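Local coordinates for D-isomer specific 2-hydroxyacid dehydrogenase NAD-binding (Xanthobacter autotrophicus, PDB 4XA8), which probably acts as an NAD(P)-dependent oxidoreductase of the D-isomer specific 2-hydroxyacid dehydrogenase family, at residues G148-G153 with R171-T176; G167-G172 with G182-H187. All coordinates share one frame; numbering follows the deposited sequence.

Contact 1 of 2, residues G148-G153 with R171-T176; sequences GVLGLG and RGWSRT
Val149 and Trp173 are joined through their backbones in the first beta-alpha-beta unit of a Rossmann-type domain, where strand 146-150, helix 154-165 and strand 169-174 follow one another. The short strand axes run parallel, 18° apart. Three backbone hydrogen bonds fix the register: Val149 N to Arg171 O and Trp173 N to Val149 O, each 2.9 Å, then Gly151 N to Trp173 O. The last is the most bent, 145° at the hydrogen, where the first strand gives way to the glycine-rich turn.

Packing is tight on the face carrying Leu150 and Trp173. Their side chains lie side by side, both with CG anti to the backbone N (chi1 about -175°), which sends them the same way, and Leu150 CD1 reaches Trp173 CE3 at 3.6 Å. Leu192 and Phe195 of helix 192-197 cover the pair, while Trp173 NE1 bonds to Gly188 O. On the Val149 side, Leu152 leans over the second strand, its CD2 4.1 Å from Gly172 CA; a CB on Gly172 would clash with that methyl, so the glycine makes room for it.

Toward the strand ends the contact loosens. Leu152, Arg175 and Thr176 bind NADPH in a structure of this protein, although Thr176 does not touch the opposite segment and Arg175 is modelled only to CB. A water links the two segments, accepting from Leu152 N at 3.0 Å and lying 2.9 Å from Ser174 OG.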
ATOM      1  N   GLY A 148      -3.666 -10.136 -11.801  1.00 22.36           N
ATOM      2  CA  GLY A 148      -4.209  -9.906 -13.122  1.00 22.46           C
ATOM      3  C   GLY A 148      -4.709  -8.470 -13.212  1.00 22.31           C
ATOM      4  O   GLY A 148      -5.579  -8.057 -12.420  1.00 23.13           O
ATOM      5  N   VAL A 149      -4.238  -7.730 -14.208  1.00 21.81           N
ATOM      6  CA  VAL A 149      -4.780  -6.378 -14.494  1.00 22.00           C
ATOM      7  C   VAL A 149      -5.735  -6.466 -15.721  1.00 22.29           C
ATOM      8  O   VAL A 149      -5.286  -6.819 -16.827  1.00 21.46           O
ATOM      9  CB  VAL A 149      -3.608  -5.411 -14.785  1.00 21.96           C
ATOM     10  CG1 VAL A 149      -4.100  -3.990 -15.072  1.00 23.65           C
ATOM     11  CG2 VAL A 149      -2.668  -5.360 -13.627  1.00 21.65           C
ATOM     12  N   LEU A 150      -7.026  -6.218 -15.499  1.00 23.61           N
ATOM     13  CA  LEU A 150      -8.050  -6.257 -16.520  1.00 25.29           C
ATOM     14  C   LEU A 150      -8.145  -4.864 -17.145  1.00 25.32           C
ATOM     15  O   LEU A 150      -8.687  -3.946 -16.550  1.00 25.57           O
ATOM     16  CB  LEU A 150      -9.368  -6.741 -15.892  1.00 27.08           C
ATOM     17  CG  LEU A 150     -10.554  -6.955 -16.785  1.00 30.05           C
ATOM     18  CD1 LEU A 150     -10.387  -8.222 -17.612  1.00 30.96           C
ATOM     19  CD2 LEU A 150     -11.803  -7.051 -15.925  1.00 33.59           C
ATOM     20  N   GLY A 151      -7.578  -4.707 -18.335  1.00 25.21           N
ATOM     21  CA  GLY A 151      -7.563  -3.445 -19.090  1.00 26.56           C
ATOM     22  C   GLY A 151      -6.144  -2.967 -19.209  1.00 26.99           C
ATOM     23  O   GLY A 151      -5.483  -2.825 -18.186  1.00 25.54           O
ATOM     24  N   LEU A 152      -5.634  -2.807 -20.447  1.00 28.10           N
ATOM     25  CA  LEU A 152      -4.239  -2.364 -20.628  1.00 28.83           C
ATOM     26  C   LEU A 152      -4.103  -1.167 -21.530  1.00 30.98           C
ATOM     27  O   LEU A 152      -3.219  -1.119 -22.395  1.00 31.72           O
ATOM     28  CB  LEU A 152      -3.360  -3.506 -21.151  1.00 28.86           C
ATOM     29  CG  LEU A 152      -3.208  -4.760 -20.298  1.00 27.99           C
ATOM     30  CD1 LEU A 152      -2.484  -5.839 -21.126  1.00 29.26           C
ATOM     31  CD2 LEU A 152      -2.450  -4.489 -18.995  1.00 27.30           C
ATOM     32  N   GLY A 153      -4.999  -0.209 -21.320  1.00 32.11           N
ATOM     33  CA  GLY A 153      -4.861   1.152 -21.848  1.00 33.77           C
ATOM     34  C   GLY A 153      -3.757   1.880 -21.115  1.00 32.50           C
ATOM     35  O   GLY A 153      -2.988   1.263 -20.406  1.00 29.80           O
ATOM     36  N   ARG A 171      -0.133 -10.642 -14.784  1.00 23.72           N
ATOM     37  CA  ARG A 171      -0.782 -10.892 -16.057  1.00 24.83           C
ATOM     38  C   ARG A 171      -1.633  -9.706 -16.408  1.00 22.73           C
ATOM     39  O   ARG A 171      -2.038  -8.980 -15.531  1.00 21.99           O
ATOM     40  CB  ARG A 171      -1.571 -12.240 -16.040  1.00 26.52           C
ATOM     41  CG  ARG A 171      -2.372 -12.493 -14.766  1.00 29.26           C
ATOM     42  CD  ARG A 171      -3.300 -13.725 -14.797  1.00 31.74           C
ATOM     43  NE  ARG A 171      -2.506 -14.893 -15.008  1.00 30.72           N
ATOM     44  CZ  ARG A 171      -2.878 -16.054 -15.495  1.00 32.13           C
ATOM     45  NH1 ARG A 171      -4.146 -16.388 -15.796  1.00 30.78           N
ATOM     46  NH2 ARG A 171      -1.922 -16.934 -15.638  1.00 31.31           N
ATOM     47  N   GLY A 172      -1.935  -9.522 -17.691  1.00 22.18           N
ATOM     48  CA  GLY A 172      -2.859  -8.504 -18.090  1.00 23.10           C
ATOM     49  C   GLY A 172      -3.793  -9.044 -19.168  1.00 23.87           C
ATOM     50  O   GLY A 172      -3.455 -10.011 -19.896  1.00 24.58           O
ATOM     51  N   TRP A 173      -4.917  -8.365 -19.296  1.00 23.49           N
ATOM     52  CA  TRP A 173      -5.922  -8.647 -20.312  1.00 24.27           C
ATOM     53  C   TRP A 173      -6.309  -7.411 -21.052  1.00 25.36           C
ATOM     54  O   TRP A 173      -6.515  -6.332 -20.467  1.00 24.35           O
ATOM     55  CB  TRP A 173      -7.181  -9.302 -19.699  1.00 24.43           C
ATOM     56  CG  TRP A 173      -8.149  -9.695 -20.755  1.00 25.59           C
ATOM     57  CD1 TRP A 173      -8.189 -10.883 -21.425  1.00 26.31           C
ATOM     58  CD2 TRP A 173      -9.184  -8.878 -21.335  1.00 27.28           C
ATOM     59  NE1 TRP A 173      -9.186 -10.878 -22.341  1.00 27.52           N
ATOM     60  CE2 TRP A 173      -9.822  -9.671 -22.328  1.00 28.46           C
ATOM     61  CE3 TRP A 173      -9.635  -7.572 -21.107  1.00 27.50           C
ATOM     62  CZ2 TRP A 173     -10.882  -9.190 -23.139  1.00 30.77           C
ATOM     63  CZ3 TRP A 173     -10.722  -7.082 -21.907  1.00 30.11           C
ATOM     64  CH2 TRP A 173     -11.335  -7.898 -22.895  1.00 31.38           C
ATOM     65  N   SER A 174      -6.443  -7.555 -22.359  1.00 27.06           N
ATOM     66  CA  SER A 174      -6.909  -6.452 -23.172  1.00 29.46           C
ATOM     67  C   SER A 174      -7.726  -7.023 -24.305  1.00 30.55           C
ATOM     68  O   SER A 174      -7.645  -8.189 -24.599  1.00 28.60           O
ATOM     69  CB  SER A 174      -5.721  -5.683 -23.742  1.00 31.50           C
ATOM     70  OG  SER A 174      -6.235  -4.617 -24.567  1.00 37.34           O
ATOM     71  N   ARG A 175      -8.561  -6.200 -24.908  1.00 33.62           N
ATOM     72  CA  ARG A 175      -9.333  -6.639 -26.065  1.00 36.59           C
ATOM     73  C   ARG A 175      -8.377  -6.959 -27.222  1.00 38.50           C
ATOM     74  O   ARG A 175      -8.630  -7.879 -27.972  1.00 40.06           O
ATOM     75  CB  ARG A 175     -10.326  -5.551 -26.478  1.00 38.87           C
ATOM     76  N   THR A 176      -7.249  -6.233 -27.329  1.00 38.21           N
ATOM     77  CA  THR A 176      -6.359  -6.353 -28.490  1.00 39.89           C
ATOM     78  C   THR A 176      -4.940  -6.746 -28.027  1.00 38.96           C
ATOM     79  O   THR A 176      -4.621  -6.593 -26.861  1.00 36.22           O
ATOM     80  CB  THR A 176      -6.361  -5.038 -29.297  1.00 41.89           C
ATOM     81  OG1 THR A 176      -5.919  -3.965 -28.480  1.00 44.31           O
ATOM     82  CG2 THR A 176      -7.760  -4.691 -29.725  1.00 43.81           C
TER
HETATM   83  O   HOH W   1      -7.542  -2.722 -22.818  1.00 30.25           O

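Contact 2 of 2, residues G167-G172 with G182-H187; sequences GFDVRG and GVSCFH
Arg171 and Phe186 meet above the outer margin of the Rossmann-type sheet, where strand 184-187 is added in parallel to strand 169-174. The axes of the two short strands diverge somewhat, and backbone hydrogen bonds set the pairing: Ser184 N to Val170 O, Gly172 N to Ser184 O at 2.8 Å and Phe186 N to Gly172 O at 2.7 Å. Gly172 thus uses both its N-H and its carbonyl on strand 184-187, to Ser184 and Phe186.

The arginine CG sits between the backbone N and the carbonyl carbon (chi1 43°), and the chain bends again at chi3, which brings the guanidinium to the CZ-CE1 end of the Phe186 ring. Phe186 CZ lies over one face of that group, offset toward its rim and 3.7 Å from Arg171 NH1. The two planes are 46° apart, an inclined contact rather than a flat stack. Arg171 NH1 is also held by Phe195 O, at the helix 192-197. An alanine at Arg171 would remove the guanidinium, and would probably leave Phe195 O without this donor and the CZ end of Phe186 without the guanidinium it rests against.

Phe186 has CG anti to its carbonyl carbon (chi1 -68°), and its ring presents an edge to Gly172 O in the ring plane. On the sheet's other face, which also carries Cys185, Val170 CG1 and Val183 CG1 are 4.2 Å apart, with Leu163 and Ala160 of helix 154-165 beneath them. Val183 CG1 also comes within 3.8 Å of Gly172 N, over a residue that has no side chain. Near the strand start a water accepts from Val170 N at 2.8 Å and donates to Gly182 O at 2.7 Å.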
ATOM      1  N   GLY A 167       7.961  -7.994  -8.313  1.00 26.68           N
ATOM      2  CA  GLY A 167       8.227  -9.414  -8.323  1.00 27.12           C
ATOM      3  C   GLY A 167       6.993 -10.319  -8.469  1.00 25.82           C
ATOM      4  O   GLY A 167       7.118 -11.530  -8.509  1.00 24.67           O
ATOM      5  N   PHE A 168       5.793  -9.739  -8.508  1.00 24.84           N
ATOM      6  CA  PHE A 168       4.581 -10.546  -8.665  1.00 25.19           C
ATOM      7  C   PHE A 168       4.524 -11.263 -10.012  1.00 24.28           C
ATOM      8  O   PHE A 168       5.193 -10.844 -10.974  1.00 24.27           O
ATOM      9  CB  PHE A 168       3.327  -9.655  -8.522  1.00 25.76           C
ATOM     10  CG  PHE A 168       3.173  -9.065  -7.147  1.00 25.58           C
ATOM     11  CD1 PHE A 168       2.929  -9.879  -6.087  1.00 27.60           C
ATOM     12  CD2 PHE A 168       3.319  -7.690  -6.926  1.00 27.05           C
ATOM     13  CE1 PHE A 168       2.792  -9.371  -4.791  1.00 28.62           C
ATOM     14  CE2 PHE A 168       3.201  -7.150  -5.635  1.00 27.70           C
ATOM     15  CZ  PHE A 168       2.931  -7.991  -4.566  1.00 28.95           C
ATOM     16  N   ASP A 169       3.780 -12.361 -10.074  1.00 23.15           N
ATOM     17  CA  ASP A 169       3.490 -12.997 -11.364  1.00 25.58           C
ATOM     18  C   ASP A 169       2.330 -12.205 -12.035  1.00 24.68           C
ATOM     19  O   ASP A 169       1.139 -12.492 -11.791  1.00 24.71           O
ATOM     20  CB  ASP A 169       3.131 -14.468 -11.114  1.00 27.37           C
ATOM     21  CG  ASP A 169       2.892 -15.261 -12.397  1.00 31.04           C
ATOM     22  OD1 ASP A 169       2.844 -14.682 -13.506  1.00 30.03           O
ATOM     23  OD2 ASP A 169       2.676 -16.471 -12.256  1.00 30.56           O
ATOM     24  N   VAL A 170       2.691 -11.159 -12.788  1.00 24.00           N
ATOM     25  CA  VAL A 170       1.710 -10.174 -13.282  1.00 23.16           C
ATOM     26  C   VAL A 170       1.193 -10.597 -14.664  1.00 24.45           C
ATOM     27  O   VAL A 170       1.968 -10.941 -15.559  1.00 24.36           O
ATOM     28  CB  VAL A 170       2.280  -8.742 -13.307  1.00 24.18           C
ATOM     29  CG1 VAL A 170       1.251  -7.714 -13.767  1.00 24.20           C
ATOM     30  CG2 VAL A 170       2.819  -8.357 -11.950  1.00 25.26           C
ATOM     31  N   ARG A 171      -0.133 -10.642 -14.784  1.00 23.72           N
ATOM     32  CA  ARG A 171      -0.782 -10.892 -16.057  1.00 24.83           C
ATOM     33  C   ARG A 171      -1.633  -9.706 -16.408  1.00 22.73           C
ATOM     34  O   ARG A 171      -2.038  -8.980 -15.531  1.00 21.99           O
ATOM     35  CB  ARG A 171      -1.571 -12.240 -16.040  1.00 26.52           C
ATOM     36  CG  ARG A 171      -2.372 -12.493 -14.766  1.00 29.26           C
ATOM     37  CD  ARG A 171      -3.300 -13.725 -14.797  1.00 31.74           C
ATOM     38  NE  ARG A 171      -2.506 -14.893 -15.008  1.00 30.72           N
ATOM     39  CZ  ARG A 171      -2.878 -16.054 -15.495  1.00 32.13           C
ATOM     40  NH1 ARG A 171      -4.146 -16.388 -15.796  1.00 30.78           N
ATOM     41  NH2 ARG A 171      -1.922 -16.934 -15.638  1.00 31.31           N
ATOM     42  N   GLY A 172      -1.935  -9.522 -17.691  1.00 22.18           N
ATOM     43  CA  GLY A 172      -2.859  -8.504 -18.090  1.00 23.10           C
ATOM     44  C   GLY A 172      -3.793  -9.044 -19.168  1.00 23.87           C
ATOM     45  O   GLY A 172      -3.455 -10.011 -19.896  1.00 24.58           O
ATOM     46  N   GLY A 182       7.827  -8.032 -19.092  1.00 36.13           N
ATOM     47  CA  GLY A 182       7.569  -8.644 -17.773  1.00 32.81           C
ATOM     48  C   GLY A 182       6.121  -8.903 -17.355  1.00 30.97           C
ATOM     49  O   GLY A 182       5.860  -9.245 -16.173  1.00 30.22           O
ATOM     50  N   VAL A 183       5.172  -8.748 -18.288  1.00 28.35           N
ATOM     51  CA  VAL A 183       3.753  -8.958 -18.020  1.00 25.97           C
ATOM     52  C   VAL A 183       3.241 -10.048 -18.942  1.00 24.53           C
ATOM     53  O   VAL A 183       3.472 -10.008 -20.142  1.00 24.73           O
ATOM     54  CB  VAL A 183       2.938  -7.630 -18.218  1.00 25.30           C
ATOM     55  CG1 VAL A 183       1.443  -7.838 -17.992  1.00 26.27           C
ATOM     56  CG2 VAL A 183       3.447  -6.522 -17.267  1.00 26.26           C
ATOM     57  N   SER A 184       2.530 -11.021 -18.387  1.00 24.12           N
ATOM     58  CA  SER A 184       1.917 -12.079 -19.201  1.00 24.94           C
ATOM     59  C   SER A 184       0.612 -11.546 -19.763  1.00 24.54           C
ATOM     60  O   SER A 184      -0.401 -11.460 -19.064  1.00 25.89           O
ATOM     61  CB  SER A 184       1.691 -13.357 -18.389  1.00 26.34           C
ATOM     62  OG  SER A 184       2.920 -13.875 -17.921  1.00 28.01           O
ATOM     63  N   CYS A 185       0.615 -11.181 -21.023  1.00 25.10           N
ATOM     64  CA  CYS A 185      -0.540 -10.532 -21.633  1.00 26.33           C
ATOM     65  C   CYS A 185      -1.461 -11.527 -22.362  1.00 27.95           C
ATOM     66  O   CYS A 185      -0.957 -12.338 -23.185  1.00 29.26           O
ATOM     67  CB  CYS A 185      -0.050  -9.471 -22.621  1.00 28.53           C
ATOM     68  SG  CYS A 185       0.835  -8.071 -21.880  1.00 30.69           S
ATOM     69  N   PHE A 186      -2.775 -11.427 -22.078  1.00 25.56           N
ATOM     70  CA  PHE A 186      -3.819 -12.204 -22.692  1.00 26.52           C
ATOM     71  C   PHE A 186      -4.662 -11.220 -23.478  1.00 27.77           C
ATOM     72  O   PHE A 186      -4.796 -10.049 -23.106  1.00 28.80           O
ATOM     73  CB  PHE A 186      -4.749 -12.846 -21.675  1.00 25.98           C
ATOM     74  CG  PHE A 186      -4.121 -13.946 -20.830  1.00 27.20           C
ATOM     75  CD1 PHE A 186      -3.181 -13.656 -19.853  1.00 27.19           C
ATOM     76  CD2 PHE A 186      -4.487 -15.270 -21.025  1.00 28.86           C
ATOM     77  CE1 PHE A 186      -2.642 -14.669 -19.084  1.00 27.97           C
ATOM     78  CE2 PHE A 186      -3.941 -16.285 -20.244  1.00 28.89           C
ATOM     79  CZ  PHE A 186      -3.026 -15.970 -19.287  1.00 28.10           C
ATOM     80  N   HIS A 187      -5.244 -11.681 -24.556  1.00 28.68           N
ATOM     81  CA  HIS A 187      -6.153 -10.816 -25.273  1.00 30.23           C
ATOM     82  C   HIS A 187      -7.341 -11.533 -25.884  1.00 32.40           C
ATOM     83  O   HIS A 187      -7.258 -12.725 -26.215  1.00 30.90           O
ATOM     84  CB  HIS A 187      -5.376 -10.003 -26.314  1.00 33.02           C
ATOM     85  CG  HIS A 187      -5.057 -10.765 -27.555  1.00 36.18           C
ATOM     86  ND1 HIS A 187      -3.973 -11.618 -27.644  1.00 35.44           N
ATOM     87  CD2 HIS A 187      -5.689 -10.829 -28.756  1.00 40.52           C
ATOM     88  CE1 HIS A 187      -3.971 -12.199 -28.831  1.00 38.71           C
ATOM     89  NE2 HIS A 187      -4.981 -11.715 -29.536  1.00 41.12           N
TER
HETATM   90  O   HOH W   2       4.923 -11.143 -14.548  1.00 38.99           O

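Overall arrangement
Contacts 1 and 2 are consecutive pairings in one parallel sheet, their centres about 9 Å apart. Strand 169-174 is common to both: it pairs with 146-150 in contact 1 and with the outermost strand 184-187 in contact 2, so Arg171 and Gly172 serve both. Along the chain, strand 146-150 comes first, helix 154-165 and the shared strand follow, and 184-187 comes last. Where the contacts meet, Ser174 N and Phe186 O, 3.1 Å apart, probably form a hydrogen bond that continues the second pairing. Contact 1 is buried and includes NADPH-binding residues, whereas contact 2 is partly buried at the margin of the nucleotide-binding domain.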